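Local coordinates for protein group II chitinase (Ostrinia furnacalis, PDB 6JAY) that probably cleaves internal linkages of chitin as an endochitinase, this chain being a glycosyl hydrolase family 18 domain of a longer, multidomain protein, at residues Asp199-Trp204 with Val211-Tyr216; Ala194-Asp199 with Gly342-Ala347. All coordinates share one frame; numbering follows the deposited sequence.

Contact 1: Asp199-Trp204 with Val211-Tyr216. With JUK (2-amino-1-[(furan-2-yl)methyl]-5-oxo-3-({[(2S)-oxolan-2-yl]methyl}carbamoyl)-5H-dipyrido[1,2-a:2',3'-d]pyrimidin-1-ium), chain C; NAG (2-acetamido-2-deoxy-beta-D-glucopyranose), chain B.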
ATOM      1  N   ASP A 199      -6.197   3.710  -4.408  1.00 10.58           N
ATOM      2  CA  ASP A 199      -5.895   4.900  -5.200  1.00 11.03           C
ATOM      3  C   ASP A 199      -6.356   4.750  -6.649  1.00  9.62           C
ATOM      4  O   ASP A 199      -5.739   5.289  -7.569  1.00 12.88           O
ATOM      5  CB  ASP A 199      -4.421   5.310  -5.113  1.00 12.06           C
ATOM      6  CG  ASP A 199      -4.026   5.766  -3.724  1.00 13.27           C
ATOM      7  OD1 ASP A 199      -4.932   6.066  -2.911  1.00 12.97           O
ATOM      8  OD2 ASP A 199      -2.806   5.820  -3.437  1.00 15.98           O
ATOM      9  N   TYR A 200      -7.452   4.015  -6.867  1.00 10.47           N
ATOM     10  CA  TYR A 200      -8.035   3.983  -8.203  1.00 11.69           C
ATOM     11  C   TYR A 200      -8.590   5.342  -8.579  1.00 12.63           C
ATOM     12  O   TYR A 200      -8.684   5.671  -9.771  1.00 14.36           O
ATOM     13  CB  TYR A 200      -9.172   2.973  -8.258  1.00  9.82           C
ATOM     14  CG  TYR A 200      -8.745   1.532  -8.250  1.00 10.30           C
ATOM     15  CD1 TYR A 200      -8.357   0.894  -9.426  1.00 10.63           C
ATOM     16  CD2 TYR A 200      -8.733   0.803  -7.064  1.00  9.50           C
ATOM     17  CE1 TYR A 200      -7.983  -0.423  -9.424  1.00 11.26           C
ATOM     18  CE2 TYR A 200      -8.364  -0.523  -7.056  1.00 10.42           C
ATOM     19  CZ  TYR A 200      -7.992  -1.134  -8.242  1.00  9.99           C
ATOM     20  OH  TYR A 200      -7.618  -2.448  -8.213  1.00  9.89           O
ATOM     21  N   HIS A 201      -8.972   6.135  -7.579  1.00 10.16           N
ATOM     22  CA  HIS A 201      -9.574   7.442  -7.785  1.00 13.09           C
ATOM     23  C   HIS A 201      -9.056   8.417  -6.743  1.00 14.56           C
ATOM     24  O   HIS A 201      -8.663   8.022  -5.640  1.00 13.10           O
ATOM     25  CB  HIS A 201     -11.098   7.350  -7.738  1.00 10.87           C
ATOM     26  CG  HIS A 201     -11.651   6.499  -8.828  1.00 13.67           C
ATOM     27  ND1 HIS A 201     -11.608   6.883 -10.151  1.00 15.26           N
ATOM     28  CD2 HIS A 201     -12.214   5.269  -8.806  1.00 13.10           C
ATOM     29  CE1 HIS A 201     -12.129   5.926 -10.898  1.00 16.64           C
ATOM     30  NE2 HIS A 201     -12.503   4.936 -10.107  1.00 14.95           N
ATOM     31  N   GLY A 202      -9.068   9.694  -7.110  1.00 12.69           N
ATOM     32  CA  GLY A 202      -8.531  10.751  -6.275  1.00 13.77           C
ATOM     33  C   GLY A 202      -8.750  12.081  -6.962  1.00 14.90           C
ATOM     34  O   GLY A 202      -9.310  12.150  -8.063  1.00 14.57           O
ATOM     35  N   GLN A 203      -8.292  13.145  -6.290  1.00 14.59           N
ATOM     36  CA  GLN A 203      -8.497  14.515  -6.764  1.00 15.36           C
ATOM     37  C   GLN A 203      -8.010  14.733  -8.192  1.00 18.96           C
ATOM     38  O   GLN A 203      -8.515  15.636  -8.875  1.00 19.07           O
ATOM     39  CB  GLN A 203      -7.770  15.491  -5.833  1.00 16.98           C
ATOM     40  CG  GLN A 203      -6.282  15.221  -5.705  1.00 19.24           C
ATOM     41  CD  GLN A 203      -5.582  16.160  -4.729  1.00 24.69           C
ATOM     42  OE1 GLN A 203      -4.925  15.715  -3.786  1.00 24.98           O
ATOM     43  NE2 GLN A 203      -5.714  17.459  -4.956  1.00 21.55           N
ATOM     44  N   TRP A 204      -7.036  13.942  -8.653  1.00 16.07           N
ATOM     45  CA  TRP A 204      -6.514  14.082 -10.012  1.00 17.33           C
ATOM     46  C   TRP A 204      -7.564  13.781 -11.076  1.00 19.67           C
ATOM     47  O   TRP A 204      -7.395  14.197 -12.230  1.00 18.77           O
ATOM     48  CB  TRP A 204      -5.281  13.182 -10.208  1.00 17.80           C
ATOM     49  CG  TRP A 204      -5.532  11.753  -9.809  1.00 16.10           C
ATOM     50  CD1 TRP A 204      -6.071  10.767 -10.594  1.00 17.69           C
ATOM     51  CD2 TRP A 204      -5.285  11.151  -8.522  1.00 16.10           C
ATOM     52  NE1 TRP A 204      -6.168   9.592  -9.877  1.00 15.94           N
ATOM     53  CE2 TRP A 204      -5.689   9.800  -8.609  1.00 16.46           C
ATOM     54  CE3 TRP A 204      -4.757  11.624  -7.314  1.00 20.34           C
ATOM     55  CZ2 TRP A 204      -5.587   8.916  -7.529  1.00 15.97           C
ATOM     56  CZ3 TRP A 204      -4.646  10.740  -6.241  1.00 18.17           C
ATOM     57  CH2 TRP A 204      -5.062   9.405  -6.357  1.00 16.52           C
ATOM     58  N   VAL A 211     -11.820   5.459  -3.561  1.00  9.87           N
ATOM     59  CA  VAL A 211     -10.402   5.125  -3.446  1.00 10.95           C
ATOM     60  C   VAL A 211     -10.110   3.688  -3.867  1.00  9.99           C
ATOM     61  O   VAL A 211      -9.043   3.409  -4.431  1.00 10.16           O
ATOM     62  CB  VAL A 211      -9.880   5.437  -2.017  1.00  9.99           C
ATOM     63  CG1 VAL A 211     -10.666   4.664  -0.939  1.00 10.44           C
ATOM     64  CG2 VAL A 211      -8.353   5.174  -1.891  1.00  9.70           C
ATOM     65  N   ALA A 212     -11.023   2.751  -3.597  1.00  9.70           N
ATOM     66  CA  ALA A 212     -10.699   1.326  -3.700  1.00  9.21           C
ATOM     67  C   ALA A 212     -11.944   0.478  -3.932  1.00  9.07           C
ATOM     68  O   ALA A 212     -12.299  -0.365  -3.108  1.00 10.02           O
ATOM     69  CB  ALA A 212      -9.951   0.861  -2.451  1.00  9.50           C
ATOM     70  N   PRO A 213     -12.578   0.616  -5.092  1.00  9.82           N
ATOM     71  CA  PRO A 213     -13.729  -0.247  -5.397  1.00 11.58           C
ATOM     72  C   PRO A 213     -13.316  -1.709  -5.483  1.00 11.86           C
ATOM     73  O   PRO A 213     -12.226  -2.034  -5.965  1.00 11.58           O
ATOM     74  CB  PRO A 213     -14.185   0.236  -6.779  1.00 13.80           C
ATOM     75  CG  PRO A 213     -13.358   1.427  -7.127  1.00 12.29           C
ATOM     76  CD  PRO A 213     -12.133   1.392  -6.257  1.00 11.97           C
ATOM     77  N   LEU A 214     -14.203  -2.597  -5.024  1.00 10.72           N
ATOM     78  CA  LEU A 214     -13.995  -4.033  -5.151  1.00  9.76           C
ATOM     79  C   LEU A 214     -14.493  -4.550  -6.495  1.00 13.41           C
ATOM     80  O   LEU A 214     -13.759  -5.245  -7.200  1.00 12.74           O
ATOM     81  CB  LEU A 214     -14.673  -4.785  -3.999  1.00 10.71           C
ATOM     82  CG  LEU A 214     -14.617  -6.319  -4.057  1.00 12.56           C
ATOM     83  CD1 LEU A 214     -13.171  -6.828  -4.110  1.00 12.62           C
ATOM     84  CD2 LEU A 214     -15.355  -6.918  -2.865  1.00 13.97           C
ATOM     85  N   TYR A 215     -15.722  -4.195  -6.869  1.00 12.79           N
ATOM     86  CA  TYR A 215     -16.341  -4.674  -8.097  1.00 12.47           C
ATOM     87  C   TYR A 215     -16.710  -3.506  -8.995  1.00 14.44           C
ATOM     88  O   TYR A 215     -16.882  -2.369  -8.544  1.00 15.80           O
ATOM     89  CB  TYR A 215     -17.602  -5.498  -7.807  1.00 15.30           C
ATOM     90  CG  TYR A 215     -17.329  -6.803  -7.093  1.00 14.80           C
ATOM     91  CD1 TYR A 215     -16.495  -7.761  -7.653  1.00 16.91           C
ATOM     92  CD2 TYR A 215     -17.902  -7.083  -5.859  1.00 16.30           C
ATOM     93  CE1 TYR A 215     -16.234  -8.951  -7.008  1.00 18.56           C
ATOM     94  CE2 TYR A 215     -17.639  -8.280  -5.201  1.00 18.51           C
ATOM     95  CZ  TYR A 215     -16.803  -9.211  -5.789  1.00 20.38           C
ATOM     96  OH  TYR A 215     -16.542 -10.408  -5.164  1.00 25.39           O
ATOM     97  N   TYR A 216     -16.837  -3.818 -10.284  1.00 14.43           N
ATOM     98  CA  TYR A 216     -17.299  -2.860 -11.277  1.00 14.74           C
ATOM     99  C   TYR A 216     -18.620  -2.234 -10.848  1.00 16.10           C
ATOM    100  O   TYR A 216     -19.489  -2.902 -10.280  1.00 18.60           O
ATOM    101  CB  TYR A 216     -17.510  -3.603 -12.601  1.00 16.85           C
ATOM    102  CG  TYR A 216     -18.036  -2.747 -13.734  1.00 18.30           C
ATOM    103  CD1 TYR A 216     -17.227  -1.799 -14.343  1.00 16.77           C
ATOM    104  CD2 TYR A 216     -19.331  -2.910 -14.215  1.00 22.01           C
ATOM    105  CE1 TYR A 216     -17.690  -1.019 -15.385  1.00 18.54           C
ATOM    106  CE2 TYR A 216     -19.808  -2.131 -15.260  1.00 19.55           C
ATOM    107  CZ  TYR A 216     -18.983  -1.191 -15.841  1.00 23.23           C
ATOM    108  OH  TYR A 216     -19.448  -0.414 -16.882  1.00 24.27           O
TER
HETATM  109  C1  JUK C2102       1.133   9.825   1.416  0.55 47.84           C
HETATM  110  C10 JUK C2102       0.038  13.023  -6.310  0.96 37.81           C
HETATM  111  C11 JUK C2102       0.805   9.441  -2.624  0.93 38.21           C
HETATM  112  C12 JUK C2102      -0.329   8.955  -4.850  0.97 30.38           C
HETATM  113  C13 JUK C2102       0.262   9.965  -4.019  1.00 33.52           C
HETATM  114  C14 JUK C2102       0.369  11.278  -4.558  0.35 42.04           C
HETATM  115  C15 JUK C2102      -1.450   8.353  -7.013  0.91 25.05           C
HETATM  116  C16 JUK C2102      -0.823   9.314  -6.145  0.86 27.80           C
HETATM  117  C17 JUK C2102      -0.705  10.635  -6.598  1.00 28.33           C
HETATM  118  C18 JUK C2102      -2.502   7.779  -9.050  0.85 25.61           C
HETATM  119  C19 JUK C2102      -1.789   9.956  -8.652  0.90 24.90           C
HETATM  120  C2  JUK C2102       1.335   9.964   3.011  1.00 23.82           C
HETATM  121  C20 JUK C2102      -2.276  10.366  -9.967  0.99 27.05           C
HETATM  122  C21 JUK C2102      -2.887   9.408 -10.811  1.00 26.55           C
HETATM  123  C22 JUK C2102      -3.003   8.106 -10.348  0.63 27.54           C
HETATM  124  C3  JUK C2102       0.636  11.047   3.391  1.00 29.29           C
HETATM  125  C4  JUK C2102       0.674  11.003   1.024  1.00 34.44           C
HETATM  126  C5  JUK C2102       0.168  11.097  -0.462  0.84 50.72           C
HETATM  127  C6  JUK C2102      -2.226  14.111  -6.831  1.00 39.07           C
HETATM  128  C7  JUK C2102      -2.955  15.226  -6.208  0.79 43.69           C
HETATM  129  C8  JUK C2102      -2.168  15.665  -5.161  0.66 51.87           C
HETATM  130  C9  JUK C2102      -1.098  14.014  -6.070  0.66 44.10           C
HETATM  131  N1  JUK C2102       0.754   9.951  -1.165  0.58 54.21           N
HETATM  132  N2  JUK C2102       0.967  12.278  -3.775  0.61 43.86           N
HETATM  133  N3  JUK C2102      -0.117  11.602  -5.787  0.52 32.08           N
HETATM  134  N4  JUK C2102      -1.183  10.932  -7.834  0.92 27.10           N
HETATM  135  N5  JUK C2102      -1.916   8.731  -8.260  0.62 24.40           N
HETATM  136  O1  JUK C2102      -1.585   7.021  -6.586  0.42 30.29           O
HETATM  137  O2  JUK C2102      -0.270  11.384   2.194  0.95 30.74           O
HETATM  138  O3  JUK C2102      -1.090  14.946  -5.116  0.72 54.24           O
HETATM  139  O4  JUK C2102       1.414   8.389  -2.742  0.33 42.08           O
HETATM  140  C1  NAG B2101     -14.813 -10.285 -11.263  1.00 24.72           C
HETATM  141  C2  NAG B2101     -16.274 -10.215 -11.718  1.00 27.12           C
HETATM  142  C3  NAG B2101     -16.627 -11.432 -12.572  1.00 36.87           C
HETATM  143  C4  NAG B2101     -15.629 -11.593 -13.710  1.00 36.61           C
HETATM  144  C5  NAG B2101     -14.213 -11.640 -13.147  1.00 34.06           C
HETATM  145  C6  NAG B2101     -13.146 -11.728 -14.215  1.00 34.89           C
HETATM  146  C7  NAG B2101     -18.157  -9.224 -10.489  1.00 28.59           C
HETATM  147  C8  NAG B2101     -18.307  -8.295 -11.654  1.00 32.39           C
HETATM  148  N2  NAG B2101     -17.169 -10.121 -10.576  1.00 28.91           N
HETATM  149  O3  NAG B2101     -17.940 -11.268 -13.096  1.00 38.67           O
HETATM  150  O4  NAG B2101     -15.896 -12.790 -14.433  1.00 45.96           O
HETATM  151  O5  NAG B2101     -13.959 -10.443 -12.397  1.00 29.64           O
HETATM  152  O6  NAG B2101     -12.758 -10.445 -14.689  1.00 35.42           O
HETATM  153  O7  NAG B2101     -18.899  -9.168  -9.513  1.00 39.37           O
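Tyr200 and Val211 join a loop to its own return path through their backbones: Tyr200 N donates to Val211 O at 3.0 Å with an N-H...O angle of 150°. Asp199 N is slightly closer, 2.9 Å from Val211 O, but is poorly aimed for a hydrogen bond. Beside this bond, the Tyr200 ring brings CD2 to 3.5 Å from Pro213 CD, while Val211 O and Ala212 CA lie at its edge. With CG anti to the carbonyl carbon (chi1 -73°), the ring runs past the proline, and its far hydroxyl is tied to Thr230 of helix 227-236. The His201 ring meets Pro213 CG along its edge, and its ND1 bonds to Asp205. At the other end, Val211 CG2 sits 3.7 Å from Asp199 OD1, an oxygen gripped by both Tyr251 and Gln253. That double hold fixes the carboxylate; Asp199 OD2 comes within 3.6 Å of O1 of the bound ligand JUK, a proximity and not a bond. Trp204 is covered on both faces, by JUK C20 at 3.4 Å above its plane and by Gly202 CA on the opposite side. Tyr215 lies between Leu214 CG and the acetyl O7 of a bound NAG, consistent with the glycan at Asn228. In this loop after a strand of the family 18 TIM barrel, 199-204, chiefly through Trp204 laid against JUK, lines the ligand site, and 211-216 backs it.

Contact 2: Ala194-Asp199 with Gly342-Ala347; sequences AVMTYD and GGMIWA. With JUK (2-amino-1-[(furan-2-yl)methyl]-5-oxo-3-({[(2S)-oxolan-2-yl]methyl}carbamoyl)-5H-dipyrido[1,2-a:2',3'-d]pyrimidin-1-ium), chain C.
Tyr198 N donates to Met196 O at 2.7 Å, closing an inverse gamma turn centred on Thr197, and Tyr198 then packs against Met344 and Trp346. A second inverse gamma turn, centred on Met196, precedes it, with a weak Thr197 N to Val195 O bond of 2.9 Å. The two turns carry the chain off barrel strand 192-195 and through the MxYD sequence, a signature of family 18 TIM barrels. Strand 342-346 does not pair with strand 192-195. Strand 244-257 runs between them, parallel to both, so that the contact is made by side chains.

Met344 is the main bridge. Its CG is anti to the backbone N, but the chain bends at chi2 (-90°) and again at chi3, curling Met344 CE in among Ala194, Met196 and Tyr198. Met344 CE rests 3.9 Å from Ala194 CB and 4.1 Å from Met196 CG. Closest to Met344 CE is Tyr198 OH, at 3.6 Å. Tyr198 meets the methionine at about a right angle and crosses Trp346 likewise, Tyr198 OH lying 3.5 Å from Trp346 CB. Its chi1 of 45° places CG between the backbone N and carbonyl carbon, folding the ring back so that Met196 C lies over its centre. Tyr12 of strand 8-14 touches both Ala194 and Met344, and its ring meets that of Trp346 with planes about 40° apart, extending the packing into the barrel's neighbouring strand. Thr197 OG1, turned elsewhere, bonds to Gly247 O. The strand ends in a cis peptide between Trp346 and Ala347, as in other family 18 enzymes, and beyond this cis bond Ala347 CB lies 3.8 Å above one face of the Trp346 ring, offset toward its rim.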
ATOM      1  N   ALA A 194       2.565  -7.514  -3.470  1.00  6.74           N
ATOM      2  CA  ALA A 194       1.555  -6.734  -2.760  1.00  8.20           C
ATOM      3  C   ALA A 194       0.879  -5.845  -3.790  1.00  8.00           C
ATOM      4  O   ALA A 194       1.414  -4.812  -4.188  1.00  8.09           O
ATOM      5  CB  ALA A 194       2.192  -5.928  -1.629  1.00  9.17           C
ATOM      6  N   VAL A 195      -0.303  -6.245  -4.237  1.00  8.29           N
ATOM      7  CA  VAL A 195      -0.989  -5.455  -5.247  1.00  7.89           C
ATOM      8  C   VAL A 195      -1.666  -4.276  -4.564  1.00  8.14           C
ATOM      9  O   VAL A 195      -2.485  -4.459  -3.657  1.00  7.93           O
ATOM     10  CB  VAL A 195      -2.003  -6.302  -6.021  1.00  7.63           C
ATOM     11  CG1 VAL A 195      -2.594  -5.459  -7.136  1.00  9.55           C
ATOM     12  CG2 VAL A 195      -1.337  -7.557  -6.587  1.00 11.41           C
ATOM     13  N   MET A 196      -1.333  -3.064  -5.011  1.00  8.38           N
ATOM     14  CA  MET A 196      -1.842  -1.848  -4.382  1.00  7.74           C
ATOM     15  C   MET A 196      -3.221  -1.518  -4.950  1.00  7.89           C
ATOM     16  O   MET A 196      -3.403  -0.570  -5.715  1.00  8.43           O
ATOM     17  CB  MET A 196      -0.847  -0.714  -4.548  1.00 10.12           C
ATOM     18  CG  MET A 196       0.395  -0.968  -3.720  1.00  9.28           C
ATOM     19  SD  MET A 196       1.578   0.377  -3.764  1.00 17.72           S
ATOM     20  CE  MET A 196       2.125   0.194  -5.414  1.00 10.30           C
ATOM     21  N   THR A 197      -4.197  -2.331  -4.539  1.00  8.63           N
ATOM     22  CA  THR A 197      -5.592  -2.225  -4.986  1.00  7.08           C
ATOM     23  C   THR A 197      -6.312  -1.069  -4.284  1.00  7.99           C
ATOM     24  O   THR A 197      -7.326  -1.232  -3.605  1.00 10.40           O
ATOM     25  CB  THR A 197      -6.310  -3.555  -4.789  1.00  8.70           C
ATOM     26  OG1 THR A 197      -5.835  -4.191  -3.591  1.00 10.15           O
ATOM     27  CG2 THR A 197      -6.043  -4.492  -5.970  1.00  9.09           C
ATOM     28  N   TYR A 198      -5.754   0.121  -4.470  1.00  8.40           N
ATOM     29  CA  TYR A 198      -6.319   1.349  -3.931  1.00 10.31           C
ATOM     30  C   TYR A 198      -5.745   2.501  -4.734  1.00  9.40           C
ATOM     31  O   TYR A 198      -4.919   2.306  -5.633  1.00 10.14           O
ATOM     32  CB  TYR A 198      -6.052   1.495  -2.425  1.00  9.95           C
ATOM     33  CG  TYR A 198      -4.629   1.172  -1.992  1.00  7.39           C
ATOM     34  CD1 TYR A 198      -3.573   2.015  -2.310  1.00 11.56           C
ATOM     35  CD2 TYR A 198      -4.353   0.023  -1.253  1.00  9.03           C
ATOM     36  CE1 TYR A 198      -2.276   1.720  -1.904  1.00 10.12           C
ATOM     37  CE2 TYR A 198      -3.058  -0.279  -0.846  1.00 10.59           C
ATOM     38  CZ  TYR A 198      -2.033   0.577  -1.178  1.00  9.88           C
ATOM     39  OH  TYR A 198      -0.751   0.293  -0.770  1.00 12.41           O
ATOM     40  N   ASP A 199      -6.197   3.710  -4.408  1.00 10.58           N
ATOM     41  CA  ASP A 199      -5.895   4.900  -5.200  1.00 11.03           C
ATOM     42  C   ASP A 199      -6.356   4.750  -6.649  1.00  9.62           C
ATOM     43  O   ASP A 199      -5.739   5.289  -7.569  1.00 12.88           O
ATOM     44  CB  ASP A 199      -4.421   5.310  -5.113  1.00 12.06           C
ATOM     45  CG  ASP A 199      -4.026   5.766  -3.724  1.00 13.27           C
ATOM     46  OD1 ASP A 199      -4.932   6.066  -2.911  1.00 12.97           O
ATOM     47  OD2 ASP A 199      -2.806   5.820  -3.437  1.00 15.98           O
ATOM     48  N   GLY A 342      -2.970 -13.608   0.856  1.00  9.30           N
ATOM     49  CA  GLY A 342      -3.433 -12.893   2.037  1.00  9.81           C
ATOM     50  C   GLY A 342      -3.758 -11.445   1.719  1.00  9.16           C
ATOM     51  O   GLY A 342      -4.146 -11.109   0.597  1.00  8.62           O
ATOM     52  N   GLY A 343      -3.623 -10.606   2.748  1.00  7.86           N
ATOM     53  CA  GLY A 343      -3.988  -9.212   2.658  1.00  7.66           C
ATOM     54  C   GLY A 343      -2.805  -8.328   3.010  1.00  7.98           C
ATOM     55  O   GLY A 343      -1.812  -8.779   3.577  1.00  8.69           O
ATOM     56  N   MET A 344      -2.931  -7.056   2.655  1.00  7.81           N
ATOM     57  CA  MET A 344      -1.917  -6.057   2.947  1.00  7.86           C
ATOM     58  C   MET A 344      -2.638  -4.771   3.313  1.00  8.78           C
ATOM     59  O   MET A 344      -3.712  -4.487   2.782  1.00  8.62           O
ATOM     60  CB  MET A 344      -1.034  -5.839   1.711  1.00  8.39           C
ATOM     61  CG  MET A 344       0.004  -4.711   1.839  1.00  8.84           C
ATOM     62  SD  MET A 344      -0.661  -3.128   1.281  1.00  9.20           S
ATOM     63  CE  MET A 344      -0.465  -3.284  -0.502  1.00 10.39           C
ATOM     64  N   ILE A 345      -2.038  -3.970   4.198  1.00  7.97           N
ATOM     65  CA  ILE A 345      -2.624  -2.686   4.575  1.00  8.91           C
ATOM     66  C   ILE A 345      -1.631  -1.551   4.386  1.00  7.90           C
ATOM     67  O   ILE A 345      -0.445  -1.673   4.718  1.00  7.68           O
ATOM     68  CB  ILE A 345      -3.196  -2.660   6.010  1.00  8.66           C
ATOM     69  CG1 ILE A 345      -2.109  -2.938   7.057  1.00  9.38           C
ATOM     70  CG2 ILE A 345      -4.375  -3.602   6.125  1.00  9.48           C
ATOM     71  CD1 ILE A 345      -2.249  -2.090   8.307  1.00 14.08           C
ATOM     72  N   TRP A 346      -2.131  -0.441   3.855  1.00  7.54           N
ATOM     73  CA  TRP A 346      -1.453   0.847   3.885  1.00  8.15           C
ATOM     74  C   TRP A 346      -2.341   1.755   4.721  1.00  8.30           C
ATOM     75  O   TRP A 346      -3.402   2.169   4.249  1.00  8.67           O
ATOM     76  CB  TRP A 346      -1.308   1.447   2.480  1.00  9.02           C
ATOM     77  CG  TRP A 346      -0.502   2.698   2.590  1.00  8.26           C
ATOM     78  CD1 TRP A 346      -0.954   3.957   2.923  1.00  9.56           C
ATOM     79  CD2 TRP A 346       0.920   2.790   2.512  1.00  9.48           C
ATOM     80  NE1 TRP A 346       0.108   4.826   3.002  1.00 10.51           N
ATOM     81  CE2 TRP A 346       1.269   4.136   2.751  1.00 10.88           C
ATOM     82  CE3 TRP A 346       1.932   1.867   2.223  1.00  9.40           C
ATOM     83  CZ2 TRP A 346       2.595   4.579   2.727  1.00 11.38           C
ATOM     84  CZ3 TRP A 346       3.251   2.314   2.197  1.00 11.41           C
ATOM     85  CH2 TRP A 346       3.566   3.655   2.445  1.00 11.22           C
ATOM     86  N   ALA A 347      -1.938   2.086   5.953  1.00  7.82           N
ATOM     87  CA  ALA A 347      -0.736   1.645   6.646  1.00  6.86           C
ATOM     88  C   ALA A 347      -1.126   1.608   8.128  1.00  8.71           C
ATOM     89  O   ALA A 347      -2.201   2.094   8.508  1.00  8.09           O
ATOM     90  CB  ALA A 347       0.405   2.632   6.423  1.00  8.05           C
TER
HETATM   91  C1  JUK C2102       1.133   9.825   1.416  0.55 47.84           C
HETATM   92  C10 JUK C2102       0.038  13.023  -6.310  0.96 37.81           C
HETATM   93  C11 JUK C2102       0.805   9.441  -2.624  0.93 38.21           C
HETATM   94  C12 JUK C2102      -0.329   8.955  -4.850  0.97 30.38           C
HETATM   95  C13 JUK C2102       0.262   9.965  -4.019  1.00 33.52           C
HETATM   96  C14 JUK C2102       0.369  11.278  -4.558  0.35 42.04           C
HETATM   97  C15 JUK C2102      -1.450   8.353  -7.013  0.91 25.05           C
HETATM   98  C16 JUK C2102      -0.823   9.314  -6.145  0.86 27.80           C
HETATM   99  C17 JUK C2102      -0.705  10.635  -6.598  1.00 28.33           C
HETATM  100  C18 JUK C2102      -2.502   7.779  -9.050  0.85 25.61           C
HETATM  101  C19 JUK C2102      -1.789   9.956  -8.652  0.90 24.90           C
HETATM  102  C2  JUK C2102       1.335   9.964   3.011  1.00 23.82           C
HETATM  103  C20 JUK C2102      -2.276  10.366  -9.967  0.99 27.05           C
HETATM  104  C21 JUK C2102      -2.887   9.408 -10.811  1.00 26.55           C
HETATM  105  C22 JUK C2102      -3.003   8.106 -10.348  0.63 27.54           C
HETATM  106  C3  JUK C2102       0.636  11.047   3.391  1.00 29.29           C
HETATM  107  C4  JUK C2102       0.674  11.003   1.024  1.00 34.44           C
HETATM  108  C5  JUK C2102       0.168  11.097  -0.462  0.84 50.72           C
HETATM  109  C6  JUK C2102      -2.226  14.111  -6.831  1.00 39.07           C
HETATM  110  C7  JUK C2102      -2.955  15.226  -6.208  0.79 43.69           C
HETATM  111  C8  JUK C2102      -2.168  15.665  -5.161  0.66 51.87           C
HETATM  112  C9  JUK C2102      -1.098  14.014  -6.070  0.66 44.10           C
HETATM  113  N1  JUK C2102       0.754   9.951  -1.165  0.58 54.21           N
HETATM  114  N2  JUK C2102       0.967  12.278  -3.775  0.61 43.86           N
HETATM  115  N3  JUK C2102      -0.117  11.602  -5.787  0.52 32.08           N
HETATM  116  N4  JUK C2102      -1.183  10.932  -7.834  0.92 27.10           N
HETATM  117  N5  JUK C2102      -1.916   8.731  -8.260  0.62 24.40           N
HETATM  118  O1  JUK C2102      -1.585   7.021  -6.586  0.42 30.29           O
HETATM  119  O2  JUK C2102      -0.270  11.384   2.194  0.95 30.74           O
HETATM  120  O3  JUK C2102      -1.090  14.946  -5.116  0.72 54.24           O
HETATM  121  O4  JUK C2102       1.414   8.389  -2.742  0.33 42.08           O

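The two contacts illustrate how a barrel strand and the loop that follows it are packed in succession. Along the chain, 194-199 leads directly into 199-204, 211-216 follows, and 342-347 comes much later, so both halves of contact 1 fall between those of contact 2. Asp199 belongs to both. Their centres are 13 Å apart, contact 2 near the middle of the chain and contact 1 farther out, yet they touch: Ala212 CB packs 3.6 Å from Thr197 O. Strand 244-257 flanks both, supplying Tyr251 to Asp199 and Tyr198 alike. Within the single family 18 domain, the chain thus passes from core packing to ligand-lining loop in a few residues.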